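Local coordinates for imidazoleglycerol-phosphate dehydratase (PDB 2AE8), which catalyses the dehydration of D-erythro-1-(imidazol-4-yl)glycerol 3-phosphate to 3-(imidazol-4-yl)-2-oxopropyl phosphate, the sixth step of histidine biosynthesis, using manganese ions, at residues 71-76 against 197-202; 63-68 against 189-194; 116-121 against 133-138. All coordinates share one frame; numbering follows the deposited sequence.

Interaction 1. Residues 71-76 against 197-202; sequences TFHSGL and FSRALG
H73 and R199 meet at the edges of their flat groups. R199 NE donates to H73 ND1 at 3.2 Å, with 162° at the hydrogen. Each partner lies close to the plane of the other group, yet the two planes are 64° apart, so they do not stack. The R199 chain bends at chi2 and chi3, which turns NE back toward the ring. R199 CG passes 3.7 Å from H73 CB. One face of the imidazole carries F72 CD2 of the same helix. Next to the polar pair the helix backbones come close. H73 CB touches S198 CB at 3.5 Å, and S74 CA sits 3.4 Å from S198 O as a CA-H...O contact. G202 has no side chain, and its CA comes within 4.3 Å of S74 CA. S74 OG turns back to its own helix end: it accepts from L76 N at 3.1 Å, an ST turn, and also bonds F70 O. S198 OG bonds F194 O. L76 CD1 meets L201 CD2 more loosely. Y118 of a second subunit packs on both H73 and R199. The contact joins helices 61-74 and 186-205 of the beta-alpha-beta sandwich, and H73 probably belongs to the substrate site.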
loop_
_atom_site.group_PDB
_atom_site.type_symbol
_atom_site.label_atom_id
_atom_site.label_comp_id
_atom_site.label_asym_id
_atom_site.label_seq_id
_atom_site.Cartn_x
_atom_site.Cartn_y
_atom_site.Cartn_z
ATOM N N THR B 71 -17.598 0.038 -48.631
ATOM C CA THR B 71 -18.475 -0.278 -49.770
ATOM C C THR B 71 -18.624 -1.764 -49.964
ATOM O O THR B 71 -19.748 -2.258 -50.078
ATOM C CB THR B 71 -18.052 0.415 -51.091
ATOM O OG1 THR B 71 -16.754 -0.025 -51.496
ATOM C CG2 THR B 71 -18.049 1.891 -50.918
ATOM N N PHE B 72 -17.510 -2.495 -49.944
ATOM C CA PHE B 72 -17.540 -3.946 -50.145
ATOM C C PHE B 72 -18.307 -4.673 -49.052
ATOM O O PHE B 72 -19.103 -5.583 -49.329
ATOM C CB PHE B 72 -16.111 -4.511 -50.240
ATOM C CG PHE B 72 -16.061 -5.985 -50.526
ATOM C CD1 PHE B 72 -15.960 -6.447 -51.840
ATOM C CD2 PHE B 72 -16.125 -6.922 -49.491
ATOM C CE1 PHE B 72 -15.919 -7.818 -52.114
ATOM C CE2 PHE B 72 -16.096 -8.295 -49.752
ATOM C CZ PHE B 72 -15.985 -8.742 -51.069
ATOM N N HIS B 73 -18.066 -4.294 -47.800
ATOM C CA HIS B 73 -18.654 -5.034 -46.675
ATOM C C HIS B 73 -20.075 -4.654 -46.308
ATOM O O HIS B 73 -20.767 -5.455 -45.689
ATOM C CB HIS B 73 -17.737 -4.968 -45.446
ATOM C CG HIS B 73 -16.473 -5.740 -45.630
ATOM N ND1 HIS B 73 -16.407 -7.099 -45.436
ATOM C CD2 HIS B 73 -15.245 -5.360 -46.056
ATOM C CE1 HIS B 73 -15.185 -7.523 -45.704
ATOM N NE2 HIS B 73 -14.461 -6.488 -46.083
ATOM N N SER B 74 -20.497 -3.435 -46.668
ATOM C CA SER B 74 -21.881 -2.990 -46.465
ATOM C C SER B 74 -22.815 -3.361 -47.632
ATOM O O SER B 74 -24.034 -3.379 -47.465
ATOM C CB SER B 74 -21.960 -1.476 -46.253
ATOM O OG SER B 74 -21.596 -0.765 -47.430
ATOM N N GLY B 75 -22.234 -3.612 -48.801
ATOM C CA GLY B 75 -23.004 -3.788 -50.038
ATOM C C GLY B 75 -23.463 -2.483 -50.677
ATOM O O GLY B 75 -24.183 -2.496 -51.684
ATOM N N LEU B 76 -23.064 -1.350 -50.101
ATOM C CA LEU B 76 -23.468 -0.044 -50.626
ATOM C C LEU B 76 -22.405 0.554 -51.529
ATOM O O LEU B 76 -21.213 0.458 -51.239
ATOM C CB LEU B 76 -23.794 0.933 -49.493
ATOM C CG LEU B 76 -24.745 0.434 -48.397
ATOM C CD1 LEU B 76 -24.734 1.384 -47.220
ATOM C CD2 LEU B 76 -26.158 0.255 -48.940
ATOM N N PHE B 197 -18.177 -2.652 -38.621
ATOM C CA PHE B 197 -19.263 -1.685 -38.723
ATOM C C PHE B 197 -20.037 -1.852 -40.041
ATOM O O PHE B 197 -21.265 -1.858 -40.046
ATOM C CB PHE B 197 -18.746 -0.248 -38.642
ATOM C CG PHE B 197 -19.824 0.789 -38.903
ATOM C CD1 PHE B 197 -20.716 1.147 -37.900
ATOM C CD2 PHE B 197 -19.963 1.374 -40.175
ATOM C CE1 PHE B 197 -21.719 2.088 -38.129
ATOM C CE2 PHE B 197 -20.969 2.303 -40.420
ATOM C CZ PHE B 197 -21.847 2.671 -39.393
ATOM N N SER B 198 -19.299 -1.961 -41.150
ATOM C CA SER B 198 -19.888 -2.080 -42.492
ATOM C C SER B 198 -20.776 -3.311 -42.568
ATOM O O SER B 198 -21.890 -3.242 -43.069
ATOM C CB SER B 198 -18.799 -2.234 -43.539
ATOM O OG SER B 198 -17.890 -1.173 -43.466
ATOM N N ARG B 199 -20.264 -4.438 -42.089
ATOM C CA ARG B 199 -20.993 -5.681 -42.149
ATOM C C ARG B 199 -22.227 -5.629 -41.274
ATOM O O ARG B 199 -23.296 -6.032 -41.704
ATOM C CB ARG B 199 -20.114 -6.860 -41.760
ATOM C CG ARG B 199 -19.087 -7.222 -42.810
ATOM C CD ARG B 199 -18.922 -8.722 -42.871
ATOM N NE ARG B 199 -18.634 -9.133 -44.244
ATOM C CZ ARG B 199 -19.076 -10.250 -44.813
ATOM N NH1 ARG B 199 -19.839 -11.115 -44.145
ATOM N NH2 ARG B 199 -18.739 -10.503 -46.058
ATOM N N ALA B 200 -22.076 -5.127 -40.049
ATOM C CA ALA B 200 -23.204 -4.973 -39.123
ATOM C C ALA B 200 -24.276 -4.061 -39.716
ATOM O O ALA B 200 -25.475 -4.351 -39.604
ATOM C CB ALA B 200 -22.726 -4.403 -37.771
ATOM N N LEU B 201 -23.846 -2.945 -40.298
ATOM C CA LEU B 201 -24.762 -2.032 -40.981
ATOM C C LEU B 201 -25.470 -2.740 -42.132
ATOM O O LEU B 201 -26.692 -2.712 -42.204
ATOM C CB LEU B 201 -24.046 -0.772 -41.490
ATOM C CG LEU B 201 -24.940 0.228 -42.249
ATOM C CD1 LEU B 201 -26.022 0.827 -41.362
ATOM C CD2 LEU B 201 -24.117 1.317 -42.914
ATOM N N GLY B 202 -24.699 -3.387 -43.007
ATOM C CA GLY B 202 -25.258 -4.183 -44.095
ATOM C C GLY B 202 -26.347 -5.122 -43.597
ATOM O O GLY B 202 -27.460 -5.134 -44.145
#

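Interaction 2. Residues 63-68 against 189-194; sequences LNHMLT and EIEAIF. With MG (magnesium ion), chain L.
Selenomethionine M66 lies across the F194 ring, but the selenium is not over its centre. CB holds that place, 3.6 Å from the ring centroid and 3° off the normal, a CH-pi contact. SE lies obliquely beyond it, 3.7 Å from F194 CD2, a Met-aromatic contact. The bend at chi2 (-54°) brings SE beside F194 CD2 and to 4.0 Å from I190 CG2. L67 CD2 reaches the same ring obliquely, and F165 meets it too. The helix segments cross at -34°, with their axes 10.1 Å apart. One margin of this core is a metal site. E191 extends with CG anti to its backbone N, and its OE1 binds magnesium at 2.1 Å. The H65 ring stands nearly perpendicular to the E191 carboxylate. H65 NE2 is 2.8 Å from the magnesium, which is long, and H65 has two conformers, so this bond is doubtful. A water donates to E191 OE2 at 3.0 Å; its link to H65 NE2 is equally doubtful. H187 of the same chain and H92 of a third subunit also bind the metal. Two subunits thus share one metal, and magnesium here fills a site where these four residues are known to bind manganese, the cofactor.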
loop_
_atom_site.group_PDB
_atom_site.type_symbol
_atom_site.label_atom_id
_atom_site.label_comp_id
_atom_site.label_asym_id
_atom_site.label_seq_id
_atom_site.Cartn_x
_atom_site.Cartn_y
_atom_site.Cartn_z
ATOM N N LEU B 63 -8.092 7.053 -45.870
ATOM C CA LEU B 63 -9.551 7.137 -45.862
ATOM C C LEU B 63 -10.131 6.476 -47.120
ATOM O O LEU B 63 -11.126 5.759 -47.034
ATOM C CB LEU B 63 -10.033 8.586 -45.714
ATOM C CG LEU B 63 -11.535 8.805 -45.457
ATOM C CD1 LEU B 63 -12.030 8.063 -44.220
ATOM C CD2 LEU B 63 -11.853 10.303 -45.369
ATOM N N ASN B 64 -9.473 6.678 -48.267
ATOM C CA ASN B 64 -9.838 5.950 -49.499
ATOM C C ASN B 64 -9.924 4.445 -49.292
ATOM O O ASN B 64 -10.920 3.818 -49.672
ATOM C CB ASN B 64 -8.874 6.276 -50.649
ATOM C CG ASN B 64 -9.096 7.665 -51.212
ATOM O OD1 ASN B 64 -10.022 8.366 -50.815
ATOM N ND2 ASN B 64 -8.238 8.078 -52.134
ATOM N N HIS B 65 -8.898 3.862 -48.674
ATOM C CA HIS B 65 -8.867 2.421 -48.472
ATOM C C HIS B 65 -9.996 1.964 -47.549
ATOM O O HIS B 65 -10.674 0.955 -47.831
ATOM C CB HIS B 65 -7.505 1.954 -47.936
ATOM C CG HIS B 65 -7.410 0.467 -47.739
ATOM N ND1 HIS B 65 -7.812 -0.441 -48.697
ATOM C CD2 HIS B 65 -6.941 -0.270 -46.702
ATOM C CE1 HIS B 65 -7.619 -1.671 -48.248
ATOM N NE2 HIS B 65 -7.093 -1.596 -47.039
HETATM N N MSE B 66 -10.198 2.700 -46.457
HETATM C CA MSE B 66 -11.242 2.345 -45.471
HETATM C C MSE B 66 -12.672 2.417 -46.058
HETATM O O MSE B 66 -13.509 1.533 -45.818
HETATM C CB MSE B 66 -11.117 3.228 -44.222
HETATM C CG MSE B 66 -9.845 2.953 -43.375
HETATM SE SE MSE B 66 -9.580 1.062 -42.825
HETATM C CE MSE B 66 -8.246 0.519 -44.122
ATOM N N LEU B 67 -12.949 3.482 -46.807
ATOM C CA LEU B 67 -14.263 3.628 -47.460
ATOM C C LEU B 67 -14.438 2.612 -48.579
ATOM O O LEU B 67 -15.546 2.179 -48.852
ATOM C CB LEU B 67 -14.484 5.063 -47.953
ATOM C CG LEU B 67 -14.461 6.108 -46.832
ATOM C CD1 LEU B 67 -14.669 7.536 -47.351
ATOM C CD2 LEU B 67 -15.506 5.751 -45.784
ATOM N N THR B 68 -13.345 2.204 -49.216
ATOM C CA THR B 68 -13.430 1.103 -50.179
ATOM C C THR B 68 -13.859 -0.171 -49.451
ATOM O O THR B 68 -14.699 -0.927 -49.948
ATOM C CB THR B 68 -12.095 0.920 -50.957
ATOM O OG1 THR B 68 -11.860 2.098 -51.740
ATOM C CG2 THR B 68 -12.133 -0.312 -51.872
ATOM N N GLU B 189 -6.366 -2.635 -36.271
ATOM C CA GLU B 189 -7.394 -2.188 -35.345
ATOM C C GLU B 189 -8.462 -1.391 -36.090
ATOM O O GLU B 189 -9.648 -1.644 -35.958
ATOM C CB GLU B 189 -6.762 -1.317 -34.249
ATOM C CG GLU B 189 -6.040 -2.098 -33.135
ATOM C CD GLU B 189 -5.109 -1.215 -32.293
ATOM O OE1 GLU B 189 -5.056 0.025 -32.496
ATOM O OE2 GLU B 189 -4.381 -1.781 -31.461
ATOM N N ILE B 190 -8.025 -0.394 -36.839
ATOM C CA ILE B 190 -8.931 0.425 -37.613
ATOM C C ILE B 190 -9.658 -0.400 -38.686
ATOM O O ILE B 190 -10.864 -0.255 -38.884
ATOM C CB ILE B 190 -8.161 1.588 -38.254
ATOM C CG1 ILE B 190 -7.548 2.459 -37.138
ATOM C CG2 ILE B 190 -9.101 2.417 -39.127
ATOM C CD1 ILE B 190 -6.459 3.421 -37.620
ATOM N N GLU B 191 -8.918 -1.257 -39.375
ATOM C CA GLU B 191 -9.512 -2.090 -40.418
ATOM C C GLU B 191 -10.582 -3.029 -39.875
ATOM O O GLU B 191 -11.668 -3.122 -40.449
ATOM C CB GLU B 191 -8.434 -2.848 -41.198
ATOM C CG GLU B 191 -8.988 -3.729 -42.294
ATOM C CD GLU B 191 -7.991 -3.986 -43.414
ATOM O OE1 GLU B 191 -6.852 -3.471 -43.367
ATOM O OE2 GLU B 191 -8.356 -4.715 -44.351
ATOM N N ALA B 192 -10.297 -3.736 -38.780
ATOM C CA ALA B 192 -11.315 -4.584 -38.140
ATOM C C ALA B 192 -12.575 -3.789 -37.785
ATOM O O ALA B 192 -13.700 -4.261 -37.989
ATOM C CB ALA B 192 -10.741 -5.291 -36.883
ATOM N N ILE B 193 -12.394 -2.578 -37.254
ATOM C CA ILE B 193 -13.535 -1.715 -36.900
ATOM C C ILE B 193 -14.366 -1.310 -38.149
ATOM O O ILE B 193 -15.595 -1.395 -38.139
ATOM C CB ILE B 193 -13.077 -0.450 -36.147
ATOM C CG1 ILE B 193 -12.550 -0.808 -34.734
ATOM C CG2 ILE B 193 -14.220 0.602 -36.066
ATOM C CD1 ILE B 193 -11.803 0.347 -34.081
ATOM N N PHE B 194 -13.693 -0.865 -39.208
ATOM C CA PHE B 194 -14.390 -0.550 -40.464
ATOM C C PHE B 194 -15.094 -1.760 -41.060
ATOM O O PHE B 194 -16.243 -1.649 -41.481
ATOM C CB PHE B 194 -13.450 0.077 -41.497
ATOM C CG PHE B 194 -13.382 1.564 -41.422
ATOM C CD1 PHE B 194 -14.303 2.348 -42.123
ATOM C CD2 PHE B 194 -12.401 2.192 -40.653
ATOM C CE1 PHE B 194 -14.251 3.741 -42.066
ATOM C CE2 PHE B 194 -12.328 3.608 -40.579
ATOM C CZ PHE B 194 -13.263 4.389 -41.294
HETATM MG MG MG L . -5.658 -2.705 -44.931
HETATM O O HOH W 1 -6.856 -4.403 -46.979
#

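Interaction 3. Residues 116-121 against 133-138; sequences VRYGTM and VVDISG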
loop_
_atom_site.group_PDB
_atom_site.type_symbol
_atom_site.label_atom_id
_atom_site.label_comp_id
_atom_site.label_asym_id
_atom_site.label_seq_id
_atom_site.Cartn_x
_atom_site.Cartn_y
_atom_site.Cartn_z
ATOM N N VAL B 116 -34.079 -5.642 -41.255
ATOM C CA VAL B 116 -33.655 -6.449 -40.103
ATOM C C VAL B 116 -33.427 -5.577 -38.860
ATOM O O VAL B 116 -33.724 -6.000 -37.745
ATOM C CB VAL B 116 -32.397 -7.308 -40.456
ATOM C CG1 VAL B 116 -31.800 -8.017 -39.228
ATOM C CG2 VAL B 116 -32.743 -8.326 -41.549
ATOM N N ARG B 117 -32.924 -4.360 -39.075
ATOM C CA ARG B 117 -32.766 -3.330 -38.030
ATOM C C ARG B 117 -31.550 -3.522 -37.105
ATOM O O ARG B 117 -30.827 -2.557 -36.826
ATOM C CB ARG B 117 -34.046 -3.122 -37.194
ATOM C CG ARG B 117 -33.854 -2.054 -36.114
ATOM C CD ARG B 117 -35.089 -1.757 -35.311
ATOM N NE ARG B 117 -34.688 -1.050 -34.100
ATOM C CZ ARG B 117 -35.520 -0.501 -33.219
ATOM N NH1 ARG B 117 -36.833 -0.540 -33.420
ATOM N NH2 ARG B 117 -35.032 0.094 -32.133
ATOM N N TYR B 118 -31.338 -4.753 -36.649
ATOM C CA TYR B 118 -30.242 -5.083 -35.736
ATOM C C TYR B 118 -29.148 -5.850 -36.463
ATOM O O TYR B 118 -29.422 -6.836 -37.138
ATOM C CB TYR B 118 -30.775 -5.925 -34.559
ATOM C CG TYR B 118 -32.001 -5.319 -33.892
ATOM C CD1 TYR B 118 -33.293 -5.703 -34.273
ATOM C CD2 TYR B 118 -31.871 -4.351 -32.895
ATOM C CE1 TYR B 118 -34.423 -5.144 -33.679
ATOM C CE2 TYR B 118 -32.994 -3.786 -32.293
ATOM C CZ TYR B 118 -34.265 -4.182 -32.704
ATOM O OH TYR B 118 -35.374 -3.626 -32.111
ATOM N N GLY B 119 -27.901 -5.399 -36.329
ATOM C CA GLY B 119 -26.756 -6.147 -36.866
ATOM C C GLY B 119 -25.572 -6.125 -35.910
ATOM O O GLY B 119 -25.252 -5.067 -35.353
ATOM N N THR B 120 -24.954 -7.290 -35.717
ATOM C CA THR B 120 -23.726 -7.448 -34.919
ATOM C C THR B 120 -22.668 -8.209 -35.729
ATOM O O THR B 120 -22.966 -9.252 -36.325
ATOM C CB THR B 120 -24.022 -8.211 -33.606
ATOM O OG1 THR B 120 -24.849 -7.400 -32.766
ATOM C CG2 THR B 120 -22.736 -8.529 -32.831
HETATM N N MSE B 121 -21.437 -7.699 -35.753
HETATM C CA MSE B 121 -20.341 -8.395 -36.427
HETATM C C MSE B 121 -19.044 -8.414 -35.594
HETATM O O MSE B 121 -18.625 -7.389 -35.067
HETATM C CB MSE B 121 -20.059 -7.753 -37.786
HETATM C CG MSE B 121 -19.058 -8.522 -38.624
HETATM SE SE MSE B 121 -19.927 -10.138 -39.341
HETATM C CE MSE B 121 -18.419 -11.106 -39.854
ATOM N N VAL B 133 -21.884 -3.346 -32.998
ATOM C CA VAL B 133 -23.314 -3.595 -32.849
ATOM C C VAL B 133 -24.016 -2.356 -33.377
ATOM O O VAL B 133 -23.755 -1.258 -32.899
ATOM C CB VAL B 133 -23.715 -3.800 -31.344
ATOM C CG1 VAL B 133 -25.228 -3.923 -31.198
ATOM C CG2 VAL B 133 -23.014 -5.041 -30.753
ATOM N N VAL B 134 -24.886 -2.522 -34.375
ATOM C CA VAL B 134 -25.715 -1.386 -34.822
ATOM C C VAL B 134 -27.209 -1.642 -34.731
ATOM O O VAL B 134 -27.686 -2.759 -34.962
ATOM C CB VAL B 134 -25.288 -0.701 -36.195
ATOM C CG1 VAL B 134 -23.944 -1.159 -36.739
ATOM C CG2 VAL B 134 -26.422 -0.670 -37.260
ATOM N N ASP B 135 -27.927 -0.608 -34.326
ATOM C CA ASP B 135 -29.367 -0.644 -34.279
ATOM C C ASP B 135 -29.846 0.557 -35.080
ATOM O O ASP B 135 -29.583 1.704 -34.702
ATOM C CB ASP B 135 -29.860 -0.575 -32.825
ATOM C CG ASP B 135 -31.387 -0.505 -32.710
ATOM O OD1 ASP B 135 -32.079 -0.536 -33.752
ATOM O OD2 ASP B 135 -31.897 -0.406 -31.568
ATOM N N ILE B 136 -30.524 0.290 -36.201
ATOM C CA ILE B 136 -31.202 1.364 -36.948
ATOM C C ILE B 136 -32.442 1.743 -36.131
ATOM O O ILE B 136 -33.554 1.298 -36.414
ATOM C CB ILE B 136 -31.571 0.927 -38.387
ATOM C CG1 ILE B 136 -30.332 0.417 -39.135
ATOM C CG2 ILE B 136 -32.211 2.083 -39.157
ATOM C CD1 ILE B 136 -30.648 -0.221 -40.523
ATOM N N SER B 137 -32.225 2.551 -35.095
ATOM C CA SER B 137 -33.219 2.820 -34.070
ATOM C C SER B 137 -33.895 4.173 -34.219
ATOM O O SER B 137 -34.977 4.400 -33.663
ATOM C CB SER B 137 -32.538 2.806 -32.703
ATOM O OG SER B 137 -31.546 3.813 -32.679
ATOM N N GLY B 138 -33.238 5.087 -34.914
ATOM C CA GLY B 138 -33.673 6.484 -34.932
ATOM C C GLY B 138 -33.207 7.292 -33.728
ATOM O O GLY B 138 -33.464 8.488 -33.662
#
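R117 grips the D135 carboxylate side-on, with two nitrogens. Its NE donates to D135 OD1 at 2.7 Å and its NH2 to D135 OD2 at 3.2 Å. Both acceptors use their syn lone pairs, and both bonds are nearly straight. The guanidinium and carboxylate planes are 26° apart; the paired hydrogen bonds hold the two groups nearly in one plane. The R117 chain is extended from CG to NE, with CG anti to the backbone N (chi1 180°), and this carries the group along to D135. One face of the guanidinium is covered by the Y118 hydroxyl, and Y118 OH is hydrogen-bonded to K195 NZ of a fourth subunit. The Y118 ring lies beside D135, with CE2 3.6 Å from OD2.

These side chains sit on a beta hairpin of strands 118-125 and 128-135. G119 and V134 form its hydrogen-bonded pair here: V134 N donates to G119 O at 2.8 Å, and G119 N to V134 O at 3.0 Å. Y118 with D135 and T120 with V133 are non-hydrogen-bonded pairs. R117 O, just before one strand, accepts from I136 N, just after the other, at 2.9 Å. I136 is the centre of an inverse gamma turn. On its other edge strand 128-135 is bonded to strand 175-182, V133 with H177 and D135 with T175. S137 OG bonds T175 OG1 and R139 N. R117 and R139 probably bind substrate, by analogy with relatives, and their side chains are about 4 Å apart. T120 OG1 rests 3.6 Å from V133 CG2, and Y122 of the fourth subunit packs against T120.

How the interactions relate
Interactions 1 and 2 are successive parts of one helix pair, 61-74 with 186-205, and their centres are 11 Å apart. Interaction 2 is at the metal; at interaction 1 the H73 side chain is about 10 Å from a bound magnesium and about 7 Å from that of E191. Interaction 3 lies on the sheet that packs against helix 186-205. It touches interaction 1, where A200 CB is 3.6 Å from both G119 O and V134 CG1. It does not touch interaction 2, whose nearest atoms are about 7 Å away. The R117 side chain is about 9 Å from a different bound magnesium. Y118 of interaction 3 faces a fourth subunit, while its copy from a second subunit faces interaction 1.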